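Local coordinates for protein cytochrome P450 reductase (PDB 5OGX) that transfers electrons from NADH, through FAD and a [2Fe-2S] cluster, to a partner cytochrome P450 that O-demethylates lignin-derived aromatic compounds, at residues L22-L27 / S36-T41; G195-P200 / H328-T333. All coordinates share one frame; numbering follows the deposited sequence.

Interaction 1. Residues L22-L27 / S36-T41. With FES (Fe2/s2 (inorganic) cluster), chain C.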
loop_
_atom_site.group_PDB
_atom_site.type_symbol
_atom_site.label_atom_id
_atom_site.label_comp_id
_atom_site.label_asym_id
_atom_site.label_seq_id
_atom_site.Cartn_x
_atom_site.Cartn_y
_atom_site.Cartn_z
ATOM N N LEU A 22 2.866 0.122 -19.587
ATOM C CA LEU A 22 1.718 1.019 -19.677
ATOM C C LEU A 22 1.475 1.735 -18.353
ATOM O O LEU A 22 1.282 2.956 -18.315
ATOM C CB LEU A 22 0.470 0.234 -20.086
ATOM C CG LEU A 22 0.479 -0.413 -21.467
ATOM C CD1 LEU A 22 -0.878 -1.048 -21.787
ATOM C CD2 LEU A 22 0.862 0.619 -22.497
ATOM N N LEU A 23 1.452 0.985 -17.250
ATOM C CA LEU A 23 1.176 1.609 -15.960
ATOM C C LEU A 23 2.161 2.734 -15.672
ATOM O O LEU A 23 1.763 3.832 -15.276
ATOM C CB LEU A 23 1.206 0.572 -14.838
ATOM C CG LEU A 23 0.925 1.207 -13.460
ATOM C CD1 LEU A 23 -0.492 1.801 -13.375
ATOM C CD2 LEU A 23 1.138 0.174 -12.368
ATOM N N GLU A 24 3.460 2.481 -15.860
ATOM C CA GLU A 24 4.439 3.497 -15.494
ATOM C C GLU A 24 4.360 4.705 -16.413
ATOM O O GLU A 24 4.520 5.841 -15.956
ATOM C CB GLU A 24 5.842 2.897 -15.483
ATOM C CG GLU A 24 5.965 1.933 -14.323
ATOM C CD GLU A 24 7.377 1.689 -13.885
ATOM O OE1 GLU A 24 8.306 1.972 -14.677
ATOM O OE2 GLU A 24 7.542 1.187 -12.753
ATOM N N ALA A 25 4.066 4.486 -17.693
ATOM C CA ALA A 25 3.884 5.612 -18.600
ATOM C C ALA A 25 2.708 6.484 -18.162
ATOM O O ALA A 25 2.816 7.717 -18.136
ATOM C CB ALA A 25 3.684 5.110 -20.033
ATOM N N PHE A 26 1.572 5.863 -17.808
ATOM C CA PHE A 26 0.412 6.644 -17.385
ATOM C C PHE A 26 0.698 7.377 -16.076
ATOM O O PHE A 26 0.505 8.592 -15.988
ATOM C CB PHE A 26 -0.833 5.753 -17.241
ATOM C CG PHE A 26 -1.439 5.338 -18.572
ATOM C CD1 PHE A 26 -1.820 6.292 -19.505
ATOM C CD2 PHE A 26 -1.615 3.999 -18.883
ATOM C CE1 PHE A 26 -2.354 5.923 -20.746
ATOM C CE2 PHE A 26 -2.158 3.621 -20.118
ATOM C CZ PHE A 26 -2.530 4.583 -21.045
ATOM N N LEU A 27 1.177 6.668 -15.047
ATOM C CA LEU A 27 1.357 7.357 -13.769
ATOM C C LEU A 27 2.439 8.430 -13.849
ATOM O O LEU A 27 2.333 9.471 -13.191
ATOM C CB LEU A 27 1.684 6.368 -12.646
ATOM C CG LEU A 27 0.649 5.293 -12.320
ATOM C CD1 LEU A 27 1.180 4.389 -11.193
ATOM C CD2 LEU A 27 -0.700 5.896 -11.941
ATOM N N SER A 36 -1.871 -1.710 -7.490
ATOM C CA SER A 36 -1.708 -2.025 -6.074
ATOM C C SER A 36 -0.499 -2.907 -5.795
ATOM O O SER A 36 -0.443 -3.493 -4.707
ATOM C CB SER A 36 -2.929 -2.783 -5.505
ATOM O OG SER A 36 -4.017 -1.939 -5.175
ATOM N N CYS A 37 0.447 -3.052 -6.733
ATOM C CA CYS A 37 1.644 -3.856 -6.479
ATOM C C CYS A 37 2.760 -3.595 -7.484
ATOM O O CYS A 37 3.939 -3.767 -7.151
ATOM C CB CYS A 37 1.298 -5.354 -6.454
ATOM S SG CYS A 37 1.116 -6.121 -8.097
ATOM N N ASN A 38 2.403 -3.211 -8.720
ATOM C CA ASN A 38 3.371 -2.982 -9.806
ATOM C C ASN A 38 4.279 -4.191 -10.024
ATOM O O ASN A 38 5.413 -4.056 -10.485
ATOM C CB ASN A 38 4.211 -1.719 -9.562
ATOM C CG ASN A 38 4.825 -1.164 -10.848
ATOM O OD1 ASN A 38 4.268 -1.329 -11.944
ATOM N ND2 ASN A 38 5.998 -0.539 -10.726
ATOM N N GLN A 39 3.782 -5.391 -9.715
ATOM C CA GLN A 39 4.594 -6.588 -9.892
ATOM C C GLN A 39 3.797 -7.773 -10.420
ATOM O O GLN A 39 4.309 -8.902 -10.399
ATOM C CB GLN A 39 5.292 -6.967 -8.557
ATOM C CG GLN A 39 4.332 -7.523 -7.511
ATOM C CD GLN A 39 5.033 -7.986 -6.238
ATOM O OE1 GLN A 39 6.197 -7.656 -5.999
ATOM N NE2 GLN A 39 4.321 -8.756 -5.418
ATOM N N GLY A 40 2.561 -7.563 -10.885
ATOM C CA GLY A 40 1.792 -8.612 -11.528
ATOM C C GLY A 40 1.026 -9.538 -10.607
ATOM O O GLY A 40 0.470 -10.535 -11.086
ATOM N N THR A 41 0.964 -9.249 -9.310
ATOM C CA THR A 41 0.326 -10.182 -8.385
ATOM C C THR A 41 -1.061 -9.751 -7.931
ATOM O O THR A 41 -1.879 -10.621 -7.603
ATOM C CB THR A 41 1.202 -10.411 -7.140
ATOM O OG1 THR A 41 1.558 -9.154 -6.555
ATOM C CG2 THR A 41 2.463 -11.189 -7.503
HETATM FE FE1 FES C . -0.769 -5.274 -9.341
HETATM FE FE2 FES C . -0.480 -4.781 -11.892
HETATM S S1 FES C . -0.974 -6.701 -11.019
HETATM S S2 FES C . -0.467 -3.301 -10.264
#

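Interaction 2. Residues G195-P200 / H328-T333. With FAD (flavin-adenine dinucleotide), chain B.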
loop_
_atom_site.group_PDB
_atom_site.type_symbol
_atom_site.label_atom_id
_atom_site.label_comp_id
_atom_site.label_asym_id
_atom_site.label_seq_id
_atom_site.Cartn_x
_atom_site.Cartn_y
_atom_site.Cartn_z
ATOM N N GLY A 195 0.109 3.121 -5.764
ATOM C CA GLY A 195 -0.869 2.441 -4.934
ATOM C C GLY A 195 -2.192 3.189 -4.810
ATOM O O GLY A 195 -2.286 4.400 -5.013
ATOM N N ASP A 196 -3.231 2.424 -4.446
ATOM C CA ASP A 196 -4.598 2.911 -4.320
ATOM C C ASP A 196 -5.142 2.817 -2.897
ATOM O O ASP A 196 -6.339 3.041 -2.686
ATOM C CB ASP A 196 -5.532 2.113 -5.232
ATOM C CG ASP A 196 -5.355 2.446 -6.669
ATOM O OD1 ASP A 196 -4.886 3.575 -6.953
ATOM O OD2 ASP A 196 -5.710 1.573 -7.502
ATOM N N PHE A 197 -4.311 2.471 -1.922
ATOM C CA PHE A 197 -4.782 2.234 -0.557
ATOM C C PHE A 197 -4.810 3.560 0.199
ATOM O O PHE A 197 -3.960 3.844 1.043
ATOM C CB PHE A 197 -3.862 1.218 0.118
ATOM C CG PHE A 197 -4.362 0.688 1.447
ATOM C CD1 PHE A 197 -5.562 -0.008 1.549
ATOM C CD2 PHE A 197 -3.567 0.813 2.572
ATOM C CE1 PHE A 197 -5.981 -0.542 2.773
ATOM C CE2 PHE A 197 -3.973 0.293 3.803
ATOM C CZ PHE A 197 -5.184 -0.386 3.901
ATOM N N HIS A 198 -5.811 4.389 -0.104
ATOM C CA HIS A 198 -5.873 5.709 0.521
ATOM C C HIS A 198 -7.322 6.157 0.618
ATOM O O HIS A 198 -8.208 5.581 -0.008
ATOM C CB HIS A 198 -5.024 6.733 -0.250
ATOM C CG HIS A 198 -5.424 6.894 -1.686
ATOM N ND1 HIS A 198 -6.540 7.611 -2.069
ATOM C CD2 HIS A 198 -4.859 6.432 -2.828
ATOM C CE1 HIS A 198 -6.647 7.580 -3.389
ATOM N NE2 HIS A 198 -5.643 6.866 -3.876
ATOM N N LEU A 199 -7.547 7.218 1.404
ATOM C CA LEU A 199 -8.883 7.746 1.600
ATOM C C LEU A 199 -9.442 8.339 0.308
ATOM O O LEU A 199 -8.694 8.848 -0.531
ATOM C CB LEU A 199 -8.858 8.846 2.667
ATOM C CG LEU A 199 -8.551 8.331 4.076
ATOM C CD1 LEU A 199 -8.143 9.462 5.020
ATOM C CD2 LEU A 199 -9.770 7.620 4.616
ATOM N N PRO A 200 -10.758 8.329 0.155
ATOM C CA PRO A 200 -11.389 9.073 -0.938
ATOM C C PRO A 200 -11.185 10.565 -0.751
ATOM O O PRO A 200 -10.720 11.006 0.315
ATOM C CB PRO A 200 -12.869 8.682 -0.810
ATOM C CG PRO A 200 -13.047 8.364 0.617
ATOM C CD PRO A 200 -11.744 7.728 1.068
ATOM N N HIS A 328 -11.347 -1.937 2.014
ATOM C CA HIS A 328 -10.141 -1.520 1.309
ATOM C C HIS A 328 -8.989 -2.436 1.704
ATOM O O HIS A 328 -8.867 -2.812 2.870
ATOM C CB HIS A 328 -9.804 -0.055 1.657
ATOM C CG HIS A 328 -10.972 0.877 1.534
ATOM N ND1 HIS A 328 -11.169 1.684 0.430
ATOM C CD2 HIS A 328 -12.009 1.125 2.370
ATOM C CE1 HIS A 328 -12.274 2.394 0.598
ATOM N NE2 HIS A 328 -12.804 2.069 1.763
ATOM N N ARG A 329 -8.129 -2.796 0.741
ATOM C CA ARG A 329 -7.108 -3.819 0.987
ATOM C C ARG A 329 -5.771 -3.393 0.413
ATOM O O ARG A 329 -5.721 -2.814 -0.677
ATOM C CB ARG A 329 -7.458 -5.184 0.337
ATOM C CG ARG A 329 -8.928 -5.525 0.221
ATOM C CD ARG A 329 -9.278 -6.154 -1.130
ATOM N NE ARG A 329 -10.665 -6.623 -1.127
ATOM C CZ ARG A 329 -11.719 -5.816 -1.198
ATOM N NH1 ARG A 329 -11.550 -4.507 -1.316
ATOM N NH2 ARG A 329 -12.942 -6.320 -1.169
ATOM N N GLU A 330 -4.691 -3.723 1.130
ATOM C CA GLU A 330 -3.321 -3.600 0.628
ATOM C C GLU A 330 -2.575 -4.876 1.006
ATOM O O GLU A 330 -2.313 -5.131 2.185
ATOM C CB GLU A 330 -2.606 -2.365 1.194
ATOM C CG GLU A 330 -1.222 -2.143 0.584
ATOM C CD GLU A 330 -1.310 -1.361 -0.723
ATOM O OE1 GLU A 330 -2.036 -1.812 -1.633
ATOM O OE2 GLU A 330 -0.679 -0.291 -0.829
ATOM N N LYS A 331 -2.226 -5.699 0.022
ATOM C CA LYS A 331 -1.549 -6.958 0.330
ATOM C C LYS A 331 -0.045 -6.840 0.123
ATOM O O LYS A 331 0.407 -6.434 -0.955
ATOM C CB LYS A 331 -2.107 -8.094 -0.524
ATOM C CG LYS A 331 -3.621 -8.153 -0.515
ATOM C CD LYS A 331 -4.095 -9.163 -1.537
ATOM C CE LYS A 331 -5.426 -9.737 -1.166
ATOM N NZ LYS A 331 -6.146 -10.191 -2.388
ATOM N N PHE A 332 0.720 -7.206 1.158
ATOM C CA PHE A 332 2.186 -7.231 1.109
ATOM C C PHE A 332 2.631 -8.546 0.454
ATOM O O PHE A 332 3.262 -9.411 1.065
ATOM C CB PHE A 332 2.786 -7.094 2.511
ATOM C CG PHE A 332 2.667 -5.705 3.124
ATOM C CD1 PHE A 332 2.028 -4.686 2.459
ATOM C CD2 PHE A 332 3.226 -5.445 4.375
ATOM C CE1 PHE A 332 1.933 -3.406 3.010
ATOM C CE2 PHE A 332 3.144 -4.180 4.943
ATOM C CZ PHE A 332 2.493 -3.159 4.261
ATOM N N THR A 333 2.304 -8.688 -0.821
ATOM C CA THR A 333 2.592 -9.935 -1.514
ATOM C C THR A 333 4.085 -10.069 -1.800
ATOM O O THR A 333 4.681 -9.156 -2.375
ATOM C CB THR A 333 1.810 -10.007 -2.818
ATOM O OG1 THR A 333 0.405 -9.922 -2.532
ATOM C CG2 THR A 333 2.095 -11.317 -3.517
HETATM P PA FAD B . 12.584 -11.848 -0.533
HETATM O O1A FAD B . 14.029 -12.056 -0.920
HETATM O O2A FAD B . 11.704 -11.382 -1.666
HETATM O O5B FAD B . 11.938 -13.238 0.075
HETATM C C5B FAD B . 12.783 -14.173 0.707
HETATM C C4B FAD B . 11.965 -15.483 0.899
HETATM O O4B FAD B . 11.073 -15.308 1.836
HETATM C C3B FAD B . 11.170 -15.806 -0.377
HETATM O O3B FAD B . 11.127 -17.151 -0.542
HETATM C C2B FAD B . 9.767 -15.210 -0.105
HETATM O O2B FAD B . 8.715 -15.878 -0.929
HETATM C C1B FAD B . 9.598 -15.380 1.180
HETATM N N9A FAD B . 8.888 -14.282 1.784
HETATM C C8A FAD B . 8.733 -13.053 1.273
HETATM N N7A FAD B . 8.038 -12.326 2.159
HETATM C C5A FAD B . 7.780 -13.111 3.220
HETATM C C6A FAD B . 7.108 -12.862 4.393
HETATM N N6A FAD B . 6.410 -11.759 5.029
HETATM N N1A FAD B . 6.988 -13.817 5.306
HETATM C C2A FAD B . 7.523 -15.043 5.080
HETATM N N3A FAD B . 8.189 -15.297 3.925
HETATM C C4A FAD B . 8.310 -14.317 2.998
HETATM N N1 FAD B . 7.079 -4.932 3.797
HETATM C C2 FAD B . 7.384 -4.190 5.014
HETATM O O2 FAD B . 8.118 -4.649 5.824
HETATM N N3 FAD B . 6.791 -2.860 5.213
HETATM C C4 FAD B . 5.898 -2.256 4.274
HETATM O O4 FAD B . 5.426 -1.188 4.478
HETATM C C4X FAD B . 5.582 -3.050 3.048
HETATM N N5 FAD B . 4.714 -2.468 2.071
HETATM C C5X FAD B . 4.405 -3.262 0.885
HETATM C C6 FAD B . 3.506 -2.722 -0.040
HETATM C C7 FAD B . 3.224 -3.493 -1.170
HETATM C C7M FAD B . 2.248 -2.745 -2.077
HETATM C C8 FAD B . 3.810 -4.741 -1.366
HETATM C C8M FAD B . 3.450 -5.503 -2.635
HETATM C C9 FAD B . 4.695 -5.280 -0.436
HETATM C C9A FAD B . 4.975 -4.532 0.689
HETATM N N10 FAD B . 5.915 -5.110 1.666
HETATM C C10 FAD B . 6.181 -4.351 2.841
HETATM C "C1'" FAD B . 6.578 -6.403 1.424
HETATM C "C2'" FAD B . 7.999 -5.947 0.884
HETATM O "O2'" FAD B . 7.948 -5.235 -0.345
HETATM C "C3'" FAD B . 8.999 -7.105 0.669
HETATM O "O3'" FAD B . 8.346 -8.113 -0.048
HETATM C "C4'" FAD B . 9.501 -7.673 2.010
HETATM O "O4'" FAD B . 10.217 -6.689 2.707
HETATM C "C5'" FAD B . 10.421 -8.892 1.787
HETATM O "O5'" FAD B . 11.364 -8.585 0.779
HETATM P P FAD B . 12.838 -9.305 0.817
HETATM O O1P FAD B . 13.572 -8.900 -0.432
HETATM O O2P FAD B . 13.543 -9.034 2.126
HETATM O O3P FAD B . 12.502 -10.908 0.796
HETATM O O HOH W 1 -3.084 -0.292 -3.549
HETATM O O HOH W 2 -8.895 2.867 -0.902
HETATM O O HOH W 3 -1.371 2.191 -1.709
#

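Interaction 1. Residues L22-L27 / S36-T41
Asn38 turns its amide toward helix 22-28 because CG stands opposite the backbone N (chi1 -159°), while Glu24 has CG anti to its carbonyl carbon (chi1 -69°) and an extended chain beyond, which carries its carboxylate out to the amide. The two side chains cross at about a right angle. Asn38 ND2 donates to Glu24 OE2 at 3.1 Å with an N-H...O angle of 158°; the acceptor lies close to the amide plane, whereas the donor meets OE2 on its anti side, slightly out of the carboxylate plane. ND2 also donates to Glu137 OE2 of strand 135-139 in the flavin-binding sheet, so two carboxylates share its N-H groups. The amide oxygen OD1 of Asn38 packs on Leu23 CD2 at 3.5 Å, an apolar methyl. This small contact joins helix 22-28 of the ferredoxin-type domain to its cluster loop, whose spacing of Cys37, Cys42 and Cys45, with Cys77 further on, matches plant-type [2Fe-2S] proteins. Cys37 SG binds FE1 at 2.4 Å, a site completed by Cys42. The same Cys37 SG accepts from Gln39 N at 3.2 Å and Thr41 N at 3.4 Å, which may help stabilise charge on the thiolate. Asn38 N lies 3.3 Å from the bridging sulfide S2.

Interaction 2. Residues G195-P200 / H328-T333
Glu330 CB sits over one face of the Phe197 ring, 3.6 Å from its centroid and 16° off the ring normal, a CH-pi contact offset toward the CG rim. The same ring meets the backbone of strand 327-331 elsewhere: its CE1 comes edge-on to His328 O at 3.7 Å, and its CD1 lies obliquely against Arg329 C. A bend at chi2 (85°) turns the Glu330 carboxylate back beside Phe197 CB. From there two waters tie it to the facing backbone. One accepts from Asp196 N and donates to Glu330 OE1 at 2.7 Å; the other accepts from Phe197 N and donates to Glu330 OE2 at 2.7 Å. A third water donates to Asp196 O and His198 O and also bonds His328 ND1 at 2.9 Å. Phe197 is the centre of an inverse gamma turn. Because loop 195-200 follows strand 187-194 of the FAD-binding barrel and 327-331 is an outermost strand of the parallel NAD-binding sheet, the contact joins these two domains, as in the ferredoxin reductase fold. Past that strand Phe332, itself centring an inverse gamma turn, lays its ring over the isoalloxazine, CE1 being 3.1 Å from FAD N5. Losing this ring to an alanine would probably leave the flavin around N5 without its aromatic cover on that side. Cys304 touches Phe197, Glu330 and Phe332, while Leu222 and Ile225 of helix 219-232 pack against Phe197; His328 stacks with Trp302.

Following the chain from its N terminus, interaction 1 comes first and closes a short loop of eight residues, linking helix 22-28 to the cluster loop within the ferredoxin-type domain. Interaction 2 opens only afterwards and closes a span of 127 residues, bringing the exit of the FAD-binding barrel against the last strand of the parallel NAD-binding sheet. The two are therefore in series, neither nested nor crossed, with centres about 14 Å apart. They nevertheless meet in space: Gln39 NE2 probably donates to Thr333 O (3.1 Å), and Thr41 OG1 packs on Thr333 CG2 (3.8 Å), which sets the cluster loop beside the C-terminal flavin-contacting segment.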